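Local coordinates for protein putative metalloprotease II (Bacteroides fragilis, PDB 4ON1) that probably cleaves peptide bonds within proteins as an extracellular zinc-dependent metalloendopeptidase related to fragilysin, at residues L340-V345 against V371-C376; E348-Y353 against N363-D368; Q225-S230 against T331-I336; S302-I307 against I336-G341. One frame throughout, in Å; residues are numbered along the deposited sequence.

Contact 1. Residues L340-V345 against V371-C376; sequences LGAEHV and VRMLEC. With ZN (zinc ion), chain C.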
loop_
_atom_site.group_PDB
_atom_site.type_symbol
_atom_site.label_atom_id
_atom_site.label_comp_id
_atom_site.label_asym_id
_atom_site.label_seq_id
_atom_site.Cartn_x
_atom_site.Cartn_y
_atom_site.Cartn_z
ATOM N N LEU A 340 -12.821 4.560 7.806
ATOM C CA LEU A 340 -13.932 3.609 7.769
ATOM C C LEU A 340 -14.546 3.357 9.147
ATOM O O LEU A 340 -15.577 2.684 9.260
ATOM C CB LEU A 340 -13.467 2.280 7.177
ATOM C CG LEU A 340 -13.220 2.273 5.668
ATOM C CD1 LEU A 340 -12.392 1.057 5.280
ATOM C CD2 LEU A 340 -14.543 2.264 4.922
ATOM N N GLY A 341 -13.920 3.881 10.197
ATOM C CA GLY A 341 -14.472 3.751 11.535
ATOM C C GLY A 341 -13.644 2.990 12.556
ATOM O O GLY A 341 -13.992 2.967 13.742
ATOM N N ALA A 342 -12.541 2.386 12.122
ATOM C CA ALA A 342 -11.710 1.617 13.047
ATOM C C ALA A 342 -10.993 2.526 14.044
ATOM O O ALA A 342 -10.536 3.622 13.704
ATOM C CB ALA A 342 -10.694 0.770 12.279
ATOM N N GLU A 343 -10.861 2.042 15.272
ATOM C CA GLU A 343 -10.172 2.774 16.324
ATOM C C GLU A 343 -8.904 2.038 16.733
ATOM O O GLU A 343 -8.712 0.881 16.359
ATOM C CB GLU A 343 -11.097 2.960 17.530
ATOM C CG GLU A 343 -11.816 4.298 17.512
ATOM C CD GLU A 343 -13.171 4.241 18.170
ATOM O OE1 GLU A 343 -13.446 3.258 18.893
ATOM O OE2 GLU A 343 -13.964 5.179 17.951
ATOM N N HIS A 344 -8.027 2.713 17.474
ATOM C CA HIS A 344 -6.809 2.068 17.950
ATOM C C HIS A 344 -7.154 0.929 18.905
ATOM O O HIS A 344 -8.127 1.014 19.649
ATOM C CB HIS A 344 -5.888 3.086 18.634
ATOM C CG HIS A 344 -5.209 4.017 17.674
ATOM N ND1 HIS A 344 -4.792 5.278 18.031
ATOM C CD2 HIS A 344 -4.910 3.870 16.362
ATOM C CE1 HIS A 344 -4.242 5.869 16.979
ATOM N NE2 HIS A 344 -4.299 5.033 15.956
ATOM N N VAL A 345 -6.349 -0.132 18.893
ATOM C CA VAL A 345 -6.555 -1.272 19.791
ATOM C C VAL A 345 -5.232 -1.695 20.436
ATOM O O VAL A 345 -4.168 -1.247 20.011
ATOM C CB VAL A 345 -7.169 -2.476 19.042
ATOM C CG1 VAL A 345 -8.527 -2.124 18.464
ATOM C CG2 VAL A 345 -6.226 -2.946 17.939
ATOM N N VAL A 371 -17.316 -4.232 13.617
ATOM C CA VAL A 371 -18.641 -3.697 13.896
ATOM C C VAL A 371 -18.673 -2.218 13.530
ATOM O O VAL A 371 -19.552 -1.778 12.785
ATOM C CB VAL A 371 -19.034 -3.878 15.369
ATOM C CG1 VAL A 371 -20.263 -3.037 15.716
ATOM C CG2 VAL A 371 -19.264 -5.353 15.689
ATOM N N ARG A 372 -17.684 -1.470 14.016
ATOM C CA ARG A 372 -17.599 -0.034 13.744
ATOM C C ARG A 372 -17.565 0.263 12.255
ATOM O O ARG A 372 -18.209 1.204 11.792
ATOM C CB ARG A 372 -16.368 0.575 14.422
ATOM C CG ARG A 372 -16.495 0.656 15.944
ATOM C CD ARG A 372 -15.182 1.021 16.631
ATOM N NE ARG A 372 -15.313 0.957 18.086
ATOM C CZ ARG A 372 -14.472 0.317 18.895
ATOM N NH1 ARG A 372 -13.397 -0.286 18.400
ATOM N NH2 ARG A 372 -14.687 0.310 20.205
ATOM N N MET A 373 -16.801 -0.534 11.510
ATOM C CA MET A 373 -16.664 -0.319 10.077
ATOM C C MET A 373 -17.932 -0.709 9.313
ATOM O O MET A 373 -18.343 -0.013 8.389
ATOM C CB MET A 373 -15.460 -1.086 9.530
ATOM C CG MET A 373 -14.126 -0.494 9.970
ATOM S SD MET A 373 -12.699 -1.440 9.420
ATOM C CE MET A 373 -12.830 -2.907 10.427
ATOM N N LEU A 374 -18.558 -1.814 9.702
ATOM C CA LEU A 374 -19.802 -2.230 9.058
ATOM C C LEU A 374 -20.919 -1.213 9.289
ATOM O O LEU A 374 -21.690 -0.903 8.381
ATOM C CB LEU A 374 -20.235 -3.604 9.564
ATOM C CG LEU A 374 -19.375 -4.755 9.034
ATOM C CD1 LEU A 374 -19.462 -5.967 9.952
ATOM C CD2 LEU A 374 -19.820 -5.114 7.619
ATOM N N GLU A 375 -21.000 -0.681 10.501
ATOM C CA GLU A 375 -22.044 0.295 10.790
ATOM C C GLU A 375 -21.779 1.615 10.079
ATOM O O GLU A 375 -22.710 2.278 9.624
ATOM C CB GLU A 375 -22.188 0.502 12.295
ATOM C CG GLU A 375 -22.924 -0.649 12.969
ATOM C CD GLU A 375 -23.113 -0.441 14.458
ATOM O OE1 GLU A 375 -22.243 0.205 15.080
ATOM O OE2 GLU A 375 -24.129 -0.926 15.002
ATOM N N CYS A 376 -20.509 1.989 9.976
ATOM C CA CYS A 376 -20.139 3.242 9.332
ATOM C C CYS A 376 -20.465 3.294 7.838
ATOM O O CYS A 376 -21.021 4.281 7.355
ATOM C CB CYS A 376 -18.648 3.513 9.523
ATOM S SG CYS A 376 -18.092 5.019 8.677
HETATM ZN ZN ZN C . -4.148 5.536 14.043
#
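Gly341, the glycine of the metzincin zinc-binding consensus HExxHxxGxxH, lies against Arg372 and Met373 of helix 367-378 where the chain leaves the active-site helix for the third histidine ligand, His344. Its phi of 118° belongs to a Schellman motif, a conformation that suits glycine, and the bare alpha carbon lets the second helix approach to 4.8 Å between Gly341 CA and Met373 CA. The carbonyl just before this turn is pressed onto the helix surface: Leu340 O receives a CA-H...O contact from Met373 CA at 3.3 Å, 162° at the hydrogen. The unbranched Met373 side chain runs along this turn. Its CG lies 4.0 Å from Leu340 CB, and its SD lies 4.1 Å from Ala342 CB, a small methyl consistent with the close approach of the sulfur. Arg372 turns CG beside its backbone N (chi1 -71°) and extends to NE, passing alongside the Gly341 carbonyl. Glu343 crosses it nearly at a right angle and sets OE1 over the centre of one guanidinium face, 3.1 Å from Arg372 NE. With the oxygen so far above the plane, electrostatics and not a directed hydrogen bond holds this salt bridge; NH1 is bonded instead to Asn369. Leu340 also packs on Ile377 of helix 367-378, while Met373 reaches Phe233 of helix 232-235.

Contact 2. Residues E348-Y353 against N363-D368; sequences EQDLMY and NHLSAD
Asp350 is the polar centre of the tightly packed side, its two carboxylate oxygens dividing the work between the segments. CG lies anti to the backbone N (chi1 -163°), which carries OD2 across to Leu365 N at 2.8 Å; that N-H arrives from well above the carboxylate plane. OD1 serves its own chain instead, accepting from Met352 N at 2.7 Å through its anti lone pair, an Asx turn. Close by, Leu351 N gives a nearly straight bond (171°) to Asn363 O at 3.0 Å. A short side chain with two acceptors suits this place, since it gathers N-H groups from both segments. A water donates to Asp350 OD1 and lies in the His364 ring plane, 2.9 Å from ND1, so it may help fix the rotation of the imidazole.

The type I turn from Asp350 to Tyr353 carries Met352, and it corresponds to the Met-turn of metzincins, whose methionine lies beneath the zinc site; here Met352 touches His334 and His338. Met352 CG also sits at the edge of the His364 ring, 3.5 Å from CE1. Leu351 CD2 makes an off-centre CH-pi contact, 4.2 Å from the ring centroid. The backbone carbonyl of Leu351 accepts from His334 ND1, which should help orient this zinc ligand.

Toward solvent the packing thins. There Gln349 offers Leu365 little more than its aliphatic base, CB lying 3.8 Å from Leu365 CD1, and Ser366 turns its hydroxyl to Asn369 N, capping helix 367-378.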
loop_
_atom_site.group_PDB
_atom_site.type_symbol
_atom_site.label_atom_id
_atom_site.label_comp_id
_atom_site.label_asym_id
_atom_site.label_seq_id
_atom_site.Cartn_x
_atom_site.Cartn_y
_atom_site.Cartn_z
ATOM N N GLU A 348 -0.988 -5.959 19.291
ATOM C CA GLU A 348 0.167 -5.516 18.504
ATOM C C GLU A 348 0.211 -6.105 17.094
ATOM O O GLU A 348 0.956 -5.623 16.243
ATOM C CB GLU A 348 1.477 -5.838 19.226
ATOM C CG GLU A 348 1.917 -7.287 19.107
ATOM C CD GLU A 348 3.259 -7.536 19.771
ATOM O OE1 GLU A 348 3.693 -6.678 20.573
ATOM O OE2 GLU A 348 3.876 -8.589 19.490
ATOM N N GLN A 349 -0.579 -7.144 16.843
ATOM C CA GLN A 349 -0.627 -7.737 15.507
ATOM C C GLN A 349 -1.669 -7.030 14.651
ATOM O O GLN A 349 -1.686 -7.158 13.425
ATOM C CB GLN A 349 -0.955 -9.230 15.588
ATOM C CG GLN A 349 0.250 -10.144 15.768
ATOM C CD GLN A 349 -0.144 -11.611 15.871
ATOM O OE1 GLN A 349 -1.174 -11.951 16.458
ATOM N NE2 GLN A 349 0.674 -12.486 15.293
ATOM N N ASP A 350 -2.532 -6.266 15.306
ATOM C CA ASP A 350 -3.604 -5.587 14.604
ATOM C C ASP A 350 -3.091 -4.372 13.834
ATOM O O ASP A 350 -2.242 -3.625 14.318
ATOM C CB ASP A 350 -4.697 -5.160 15.585
ATOM C CG ASP A 350 -6.005 -4.824 14.890
ATOM O OD1 ASP A 350 -6.059 -3.791 14.175
ATOM O OD2 ASP A 350 -6.978 -5.591 15.065
ATOM N N LEU A 351 -3.614 -4.198 12.627
ATOM C CA LEU A 351 -3.342 -3.025 11.815
ATOM C C LEU A 351 -3.553 -1.725 12.593
ATOM O O LEU A 351 -2.828 -0.745 12.402
ATOM C CB LEU A 351 -4.239 -3.035 10.580
ATOM C CG LEU A 351 -4.157 -1.763 9.741
ATOM C CD1 LEU A 351 -2.720 -1.579 9.239
ATOM C CD2 LEU A 351 -5.131 -1.835 8.583
ATOM N N MET A 352 -4.556 -1.723 13.465
ATOM C CA MET A 352 -4.937 -0.519 14.198
ATOM C C MET A 352 -4.282 -0.441 15.584
ATOM O O MET A 352 -4.800 0.224 16.484
ATOM C CB MET A 352 -6.465 -0.439 14.325
ATOM C CG MET A 352 -7.209 -0.506 12.992
ATOM S SD MET A 352 -6.570 0.710 11.820
ATOM C CE MET A 352 -7.087 2.224 12.638
ATOM N N TYR A 353 -3.162 -1.134 15.760
ATOM C CA TYR A 353 -2.407 -1.046 17.008
ATOM C C TYR A 353 -2.064 0.409 17.347
ATOM O O TYR A 353 -1.622 1.182 16.488
ATOM C CB TYR A 353 -1.132 -1.880 16.926
ATOM C CG TYR A 353 -0.442 -2.066 18.260
ATOM C CD1 TYR A 353 0.937 -1.989 18.367
ATOM C CD2 TYR A 353 -1.175 -2.322 19.410
ATOM C CE1 TYR A 353 1.573 -2.168 19.587
ATOM C CE2 TYR A 353 -0.553 -2.500 20.634
ATOM C CZ TYR A 353 0.821 -2.419 20.715
ATOM O OH TYR A 353 1.440 -2.594 21.928
ATOM N N ASN A 363 -4.054 -6.434 8.937
ATOM C CA ASN A 363 -5.320 -7.111 9.177
ATOM C C ASN A 363 -6.088 -6.461 10.312
ATOM O O ASN A 363 -5.505 -6.105 11.335
ATOM C CB ASN A 363 -5.097 -8.591 9.516
ATOM C CG ASN A 363 -4.359 -9.339 8.422
ATOM O OD1 ASN A 363 -3.123 -9.377 8.396
ATOM N ND2 ASN A 363 -5.112 -9.949 7.520
ATOM N N HIS A 364 -7.392 -6.291 10.121
ATOM C CA HIS A 364 -8.274 -5.901 11.213
ATOM C C HIS A 364 -8.656 -7.151 11.994
ATOM O O HIS A 364 -9.451 -7.967 11.525
ATOM C CB HIS A 364 -9.528 -5.187 10.689
ATOM C CG HIS A 364 -9.247 -3.849 10.084
ATOM N ND1 HIS A 364 -8.979 -2.728 10.843
ATOM C CD2 HIS A 364 -9.191 -3.450 8.789
ATOM C CE1 HIS A 364 -8.770 -1.697 10.042
ATOM N NE2 HIS A 364 -8.891 -2.107 8.791
ATOM N N LEU A 365 -8.100 -7.286 13.193
ATOM C CA LEU A 365 -8.320 -8.470 14.006
ATOM C C LEU A 365 -9.328 -8.190 15.116
ATOM O O LEU A 365 -9.741 -9.093 15.843
ATOM C CB LEU A 365 -7.001 -8.955 14.602
ATOM C CG LEU A 365 -5.840 -9.152 13.621
ATOM C CD1 LEU A 365 -4.554 -9.504 14.382
ATOM C CD2 LEU A 365 -6.166 -10.214 12.567
ATOM N N SER A 366 -9.716 -6.929 15.252
ATOM C CA SER A 366 -10.664 -6.540 16.290
ATOM C C SER A 366 -12.110 -6.670 15.809
ATOM O O SER A 366 -12.518 -6.002 14.855
ATOM C CB SER A 366 -10.389 -5.103 16.740
ATOM O OG SER A 366 -11.549 -4.533 17.318
ATOM N N ALA A 367 -12.880 -7.532 16.469
ATOM C CA ALA A 367 -14.292 -7.688 16.131
ATOM C C ALA A 367 -15.035 -6.362 16.280
ATOM O O ALA A 367 -15.917 -6.032 15.483
ATOM C CB ALA A 367 -14.936 -8.755 17.005
ATOM N N ASP A 368 -14.662 -5.593 17.296
ATOM C CA ASP A 368 -15.280 -4.292 17.517
ATOM C C ASP A 368 -15.008 -3.303 16.400
ATOM O O ASP A 368 -15.883 -2.511 16.054
ATOM C CB ASP A 368 -14.816 -3.691 18.844
ATOM C CG ASP A 368 -15.970 -3.447 19.786
ATOM O OD1 ASP A 368 -16.619 -2.384 19.660
ATOM O OD2 ASP A 368 -16.240 -4.330 20.631
HETATM O O HOH W 1 -8.863 -3.334 13.700
#

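Contact 3. Residues Q225-S230 against T331-I336; sequences QAVTTS and TLAHEI. With ZN (zinc ion), chain C.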
loop_
_atom_site.group_PDB
_atom_site.type_symbol
_atom_site.label_atom_id
_atom_site.label_comp_id
_atom_site.label_asym_id
_atom_site.label_seq_id
_atom_site.Cartn_x
_atom_site.Cartn_y
_atom_site.Cartn_z
ATOM N N GLN A 225 -1.890 -2.664 -1.764
ATOM C CA GLN A 225 -2.010 -4.091 -1.531
ATOM C C GLN A 225 -2.396 -4.364 -0.074
ATOM O O GLN A 225 -3.271 -5.182 0.208
ATOM C CB GLN A 225 -0.695 -4.781 -1.887
ATOM C CG GLN A 225 -0.663 -6.260 -1.623
ATOM C CD GLN A 225 -0.810 -7.055 -2.892
ATOM O OE1 GLN A 225 0.142 -7.207 -3.671
ATOM N NE2 GLN A 225 -2.014 -7.562 -3.122
ATOM N N ALA A 226 -1.747 -3.656 0.845
ATOM C CA ALA A 226 -2.069 -3.775 2.265
ATOM C C ALA A 226 -3.493 -3.301 2.573
ATOM O O ALA A 226 -4.204 -3.942 3.353
ATOM C CB ALA A 226 -1.062 -3.011 3.097
ATOM N N VAL A 227 -3.920 -2.198 1.954
ATOM C CA VAL A 227 -5.300 -1.753 2.121
ATOM C C VAL A 227 -6.241 -2.860 1.690
ATOM O O VAL A 227 -7.190 -3.199 2.401
ATOM C CB VAL A 227 -5.631 -0.505 1.288
ATOM C CG1 VAL A 227 -7.085 -0.095 1.526
ATOM C CG2 VAL A 227 -4.687 0.643 1.628
ATOM N N THR A 228 -5.940 -3.437 0.530
ATOM C CA THR A 228 -6.766 -4.480 -0.067
ATOM C C THR A 228 -6.850 -5.702 0.840
ATOM O O THR A 228 -7.914 -6.303 0.996
ATOM C CB THR A 228 -6.229 -4.869 -1.456
ATOM O OG1 THR A 228 -6.264 -3.713 -2.312
ATOM C CG2 THR A 228 -7.069 -5.969 -2.074
ATOM N N THR A 229 -5.730 -6.059 1.453
ATOM C CA THR A 229 -5.719 -7.157 2.412
ATOM C C THR A 229 -6.579 -6.828 3.632
ATOM O O THR A 229 -7.382 -7.642 4.074
ATOM C CB THR A 229 -4.290 -7.476 2.861
ATOM O OG1 THR A 229 -3.533 -7.924 1.730
ATOM C CG2 THR A 229 -4.290 -8.561 3.945
ATOM N N SER A 230 -6.445 -5.610 4.145
ATOM C CA SER A 230 -7.178 -5.225 5.344
ATOM C C SER A 230 -8.679 -5.203 5.113
ATOM O O SER A 230 -9.452 -5.395 6.054
ATOM C CB SER A 230 -6.709 -3.856 5.843
ATOM O OG SER A 230 -7.179 -2.804 5.010
ATOM N N THR A 331 0.708 2.091 6.518
ATOM C CA THR A 331 0.214 3.374 7.009
ATOM C C THR A 331 -1.019 3.828 6.249
ATOM O O THR A 331 -1.960 4.367 6.838
ATOM C CB THR A 331 1.296 4.461 6.920
ATOM O OG1 THR A 331 2.380 4.095 7.770
ATOM C CG2 THR A 331 0.753 5.815 7.368
ATOM N N LEU A 332 -1.028 3.600 4.940
ATOM C CA LEU A 332 -2.200 3.941 4.152
ATOM C C LEU A 332 -3.408 3.124 4.624
ATOM O O LEU A 332 -4.496 3.663 4.839
ATOM C CB LEU A 332 -1.941 3.707 2.657
ATOM C CG LEU A 332 -3.135 4.034 1.757
ATOM C CD1 LEU A 332 -3.546 5.505 1.909
ATOM C CD2 LEU A 332 -2.849 3.696 0.290
ATOM N N ALA A 333 -3.206 1.823 4.811
ATOM C CA ALA A 333 -4.292 0.957 5.255
ATOM C C ALA A 333 -4.796 1.368 6.635
ATOM O O ALA A 333 -5.997 1.303 6.914
ATOM C CB ALA A 333 -3.839 -0.502 5.266
ATOM N N HIS A 334 -3.868 1.772 7.497
ATOM C CA HIS A 334 -4.199 2.220 8.851
ATOM C C HIS A 334 -5.072 3.486 8.818
ATOM O O HIS A 334 -6.126 3.544 9.454
ATOM C CB HIS A 334 -2.908 2.461 9.649
ATOM C CG HIS A 334 -3.130 2.904 11.062
ATOM N ND1 HIS A 334 -3.002 2.051 12.137
ATOM C CD2 HIS A 334 -3.449 4.116 11.580
ATOM C CE1 HIS A 334 -3.242 2.712 13.253
ATOM N NE2 HIS A 334 -3.515 3.969 12.947
ATOM N N GLU A 335 -4.641 4.490 8.063
ATOM C CA GLU A 335 -5.413 5.727 7.932
ATOM C C GLU A 335 -6.800 5.451 7.360
ATOM O O GLU A 335 -7.802 5.972 7.847
ATOM C CB GLU A 335 -4.670 6.737 7.053
ATOM N N ILE A 336 -6.857 4.632 6.315
ATOM C CA ILE A 336 -8.139 4.297 5.709
ATOM C C ILE A 336 -8.995 3.523 6.716
ATOM O O ILE A 336 -10.223 3.673 6.753
ATOM C CB ILE A 336 -7.949 3.500 4.393
ATOM C CG1 ILE A 336 -7.589 4.462 3.255
ATOM C CG2 ILE A 336 -9.198 2.708 4.022
ATOM C CD1 ILE A 336 -7.128 3.774 1.964
HETATM ZN ZN ZN C . -4.148 5.536 14.043
HETATM O O HOH W 2 -8.220 -0.600 6.585
#
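A chi1 of -179° stands Val227 CG1 across from its backbone N and leaves CG2 beside that N, aiming the two methyl groups at different parts of helix 331-340. CG1 meets Ile336 CD1 at 3.9 Å, the two side chains crossing at about a right angle. CG2 is directed to Ala333 CA and to Leu332 CG, 3.7 Å from each. In return Ala333 CB rests on the backbone of the other helix, 3.7 Å from Val227 CA.

Alanine suits that place, for its single methyl lets the axes of the two short helical segments approach to 8.0 Å at a crossing of -45°. Helix 331-340 is the active-site helix of the metzincin fold: its buried, apolar side faces helix 217-230, while His334 points away from this contact and binds the zinc ion through NE2.

Ser230 adds the polar element. Its hydroxyl, placed by chi1 73° between the backbone N and carbonyl carbon, folds back to donate to Val227 O at 2.6 Å. A water donates to Ser230 OG and to Ala333 O, 2.9 Å from each, joining the helices where no direct hydrogen bond does. Leu351 lies against both Ser230 and Ala333 at this end of the interface.

Contact 4. Residues S302-I307 against I336-G341; sequences SGIGVI and IGHLLG. With ZN (zinc ion), chain C.
Gly305, Val306 and Ile307 present three successive backbone N-H groups to the last turn of helix 331-340. Gly305 N bonds His338 O at 2.8 Å, lying in the carbonyl plane. The next two share one acceptor: Val306 N at 2.8 Å and Ile307 N at 3.1 Å reach Leu339 O from opposite faces of its plane. Carbonyls at the C-terminal end of a helix run out of helical partners, and the loop supplies them; His338 O is gripped a second time by Gly341 N.

Close backbone packing forms a second group. Gly305 CA comes within 3.4 Å of Gly341 CA, a tight approach that suits the bare Gly305, whose positive phi (73°) also favours glycine; at Gly341 it is the residue's own positive phi that calls for one.

This helix end belongs to the metzincin zinc-binding motif, with His338 as its second histidine ligand, so the bonds to the backbone of His338 and Leu339 tie the loop after strand 299-301 to the metal site. The imidazole binds zinc through NE2, while ND1 donates to Ala342 O, which should help fix the ring's rotation.

Apolar contacts make up the third group. Branched Ile307 faces the helix: with CG1 beside the backbone N (chi1 -69°), CD1 comes to 3.7 Å from Leu339 CB, and CG2 lies 4.0 Å from Leu340 CD2. Val306 CG2 meets Leu339 CD2 at 3.8 Å. Ile304 slants across His338, its CD1 3.9 Å from ND1, and also touches Tyr177. Ile307 also touches Leu203 and Phe205 of strand 201-209.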
loop_
_atom_site.group_PDB
_atom_site.type_symbol
_atom_site.label_atom_id
_atom_site.label_comp_id
_atom_site.label_asym_id
_atom_site.label_seq_id
_atom_site.Cartn_x
_atom_site.Cartn_y
_atom_site.Cartn_z
ATOM N N SER A 302 -8.803 12.749 8.398
ATOM C CA SER A 302 -9.678 13.882 8.706
ATOM C C SER A 302 -10.676 13.570 9.811
ATOM O O SER A 302 -11.178 14.478 10.467
ATOM C CB SER A 302 -10.427 14.348 7.459
ATOM O OG SER A 302 -11.278 13.340 6.974
ATOM N N GLY A 303 -11.005 12.293 9.978
ATOM C CA GLY A 303 -11.922 11.879 11.022
ATOM C C GLY A 303 -12.024 10.366 11.116
ATOM O O GLY A 303 -11.525 9.635 10.267
ATOM N N ILE A 304 -12.682 9.893 12.161
ATOM C CA ILE A 304 -12.929 8.466 12.314
ATOM C C ILE A 304 -14.358 8.130 11.919
ATOM O O ILE A 304 -15.301 8.712 12.445
ATOM C CB ILE A 304 -12.648 8.018 13.762
ATOM C CG1 ILE A 304 -11.143 8.120 14.041
ATOM C CG2 ILE A 304 -13.111 6.585 13.995
ATOM C CD1 ILE A 304 -10.729 7.537 15.392
ATOM N N GLY A 305 -14.523 7.210 10.974
ATOM C CA GLY A 305 -15.857 6.769 10.601
ATOM C C GLY A 305 -16.605 7.815 9.803
ATOM O O GLY A 305 -17.714 8.205 10.152
ATOM N N VAL A 306 -15.992 8.266 8.717
ATOM C CA VAL A 306 -16.569 9.323 7.904
ATOM C C VAL A 306 -16.874 8.849 6.483
ATOM O O VAL A 306 -17.364 9.628 5.657
ATOM C CB VAL A 306 -15.641 10.542 7.848
ATOM C CG1 VAL A 306 -15.566 11.206 9.216
ATOM C CG2 VAL A 306 -14.261 10.123 7.396
ATOM N N ILE A 307 -16.574 7.585 6.187
ATOM C CA ILE A 307 -16.902 7.030 4.867
ATOM C C ILE A 307 -18.251 6.313 4.900
ATOM O O ILE A 307 -18.415 5.313 5.598
ATOM C CB ILE A 307 -15.833 6.047 4.365
ATOM C CG1 ILE A 307 -14.534 6.786 4.035
ATOM C CG2 ILE A 307 -16.336 5.304 3.124
ATOM C CD1 ILE A 307 -13.404 5.875 3.578
ATOM N N ILE A 336 -6.857 4.632 6.315
ATOM C CA ILE A 336 -8.139 4.297 5.709
ATOM C C ILE A 336 -8.995 3.523 6.716
ATOM O O ILE A 336 -10.223 3.673 6.753
ATOM C CB ILE A 336 -7.949 3.500 4.393
ATOM C CG1 ILE A 336 -7.589 4.462 3.255
ATOM C CG2 ILE A 336 -9.198 2.708 4.022
ATOM C CD1 ILE A 336 -7.128 3.774 1.964
ATOM N N GLY A 337 -8.339 2.732 7.559
ATOM C CA GLY A 337 -9.013 2.088 8.676
ATOM C C GLY A 337 -9.769 3.094 9.530
ATOM O O GLY A 337 -10.955 2.903 9.839
ATOM N N HIS A 338 -9.084 4.170 9.912
ATOM C CA HIS A 338 -9.720 5.239 10.673
ATOM C C HIS A 338 -10.906 5.848 9.900
ATOM O O HIS A 338 -11.992 6.032 10.457
ATOM C CB HIS A 338 -8.708 6.336 11.019
ATOM C CG HIS A 338 -7.771 5.982 12.129
ATOM N ND1 HIS A 338 -8.194 5.398 13.314
ATOM C CD2 HIS A 338 -6.435 6.157 12.265
ATOM C CE1 HIS A 338 -7.163 5.226 14.112
ATOM N NE2 HIS A 338 -6.074 5.676 13.502
ATOM N N LEU A 339 -10.712 6.125 8.610
ATOM C CA LEU A 339 -11.761 6.759 7.807
ATOM C C LEU A 339 -13.014 5.877 7.740
ATOM O O LEU A 339 -14.133 6.384 7.664
ATOM C CB LEU A 339 -11.252 7.060 6.398
ATOM C CG LEU A 339 -10.123 8.089 6.260
ATOM C CD1 LEU A 339 -9.663 8.206 4.803
ATOM C CD2 LEU A 339 -10.589 9.446 6.776
ATOM N N LEU A 340 -12.821 4.560 7.806
ATOM C CA LEU A 340 -13.932 3.609 7.769
ATOM C C LEU A 340 -14.546 3.357 9.147
ATOM O O LEU A 340 -15.577 2.684 9.260
ATOM C CB LEU A 340 -13.467 2.280 7.177
ATOM C CG LEU A 340 -13.220 2.273 5.668
ATOM C CD1 LEU A 340 -12.392 1.057 5.280
ATOM C CD2 LEU A 340 -14.543 2.264 4.922
ATOM N N GLY A 341 -13.920 3.881 10.197
ATOM C CA GLY A 341 -14.472 3.751 11.535
ATOM C C GLY A 341 -13.644 2.990 12.556
ATOM O O GLY A 341 -13.992 2.967 13.742
HETATM ZN ZN ZN C . -4.148 5.536 14.043
#

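Overall arrangement
Helix 331-340 and the loop that follows it connect all four contacts around one zinc ion, which His334, His338 and His344 share with Asp176. Contact 3 lies deepest, near the centre of the chain, and joins two helices by apolar side chains, among them close-packed alanine, and a water. Contacts 1 and 4 share Leu340 and Gly341 at the helix end: contact 4 combines three backbone hydrogen bonds with apolar packing, whereas contact 1 combines buried packing with a charged pair nearer solvent. Contact 2 is partly exposed and relies on a carboxylate and turn; through Leu351 and Met352 it touches contact 3, and Met352 O also meets Val345 N of contact 1. Contacts 1 and 2 both use helix 367-378.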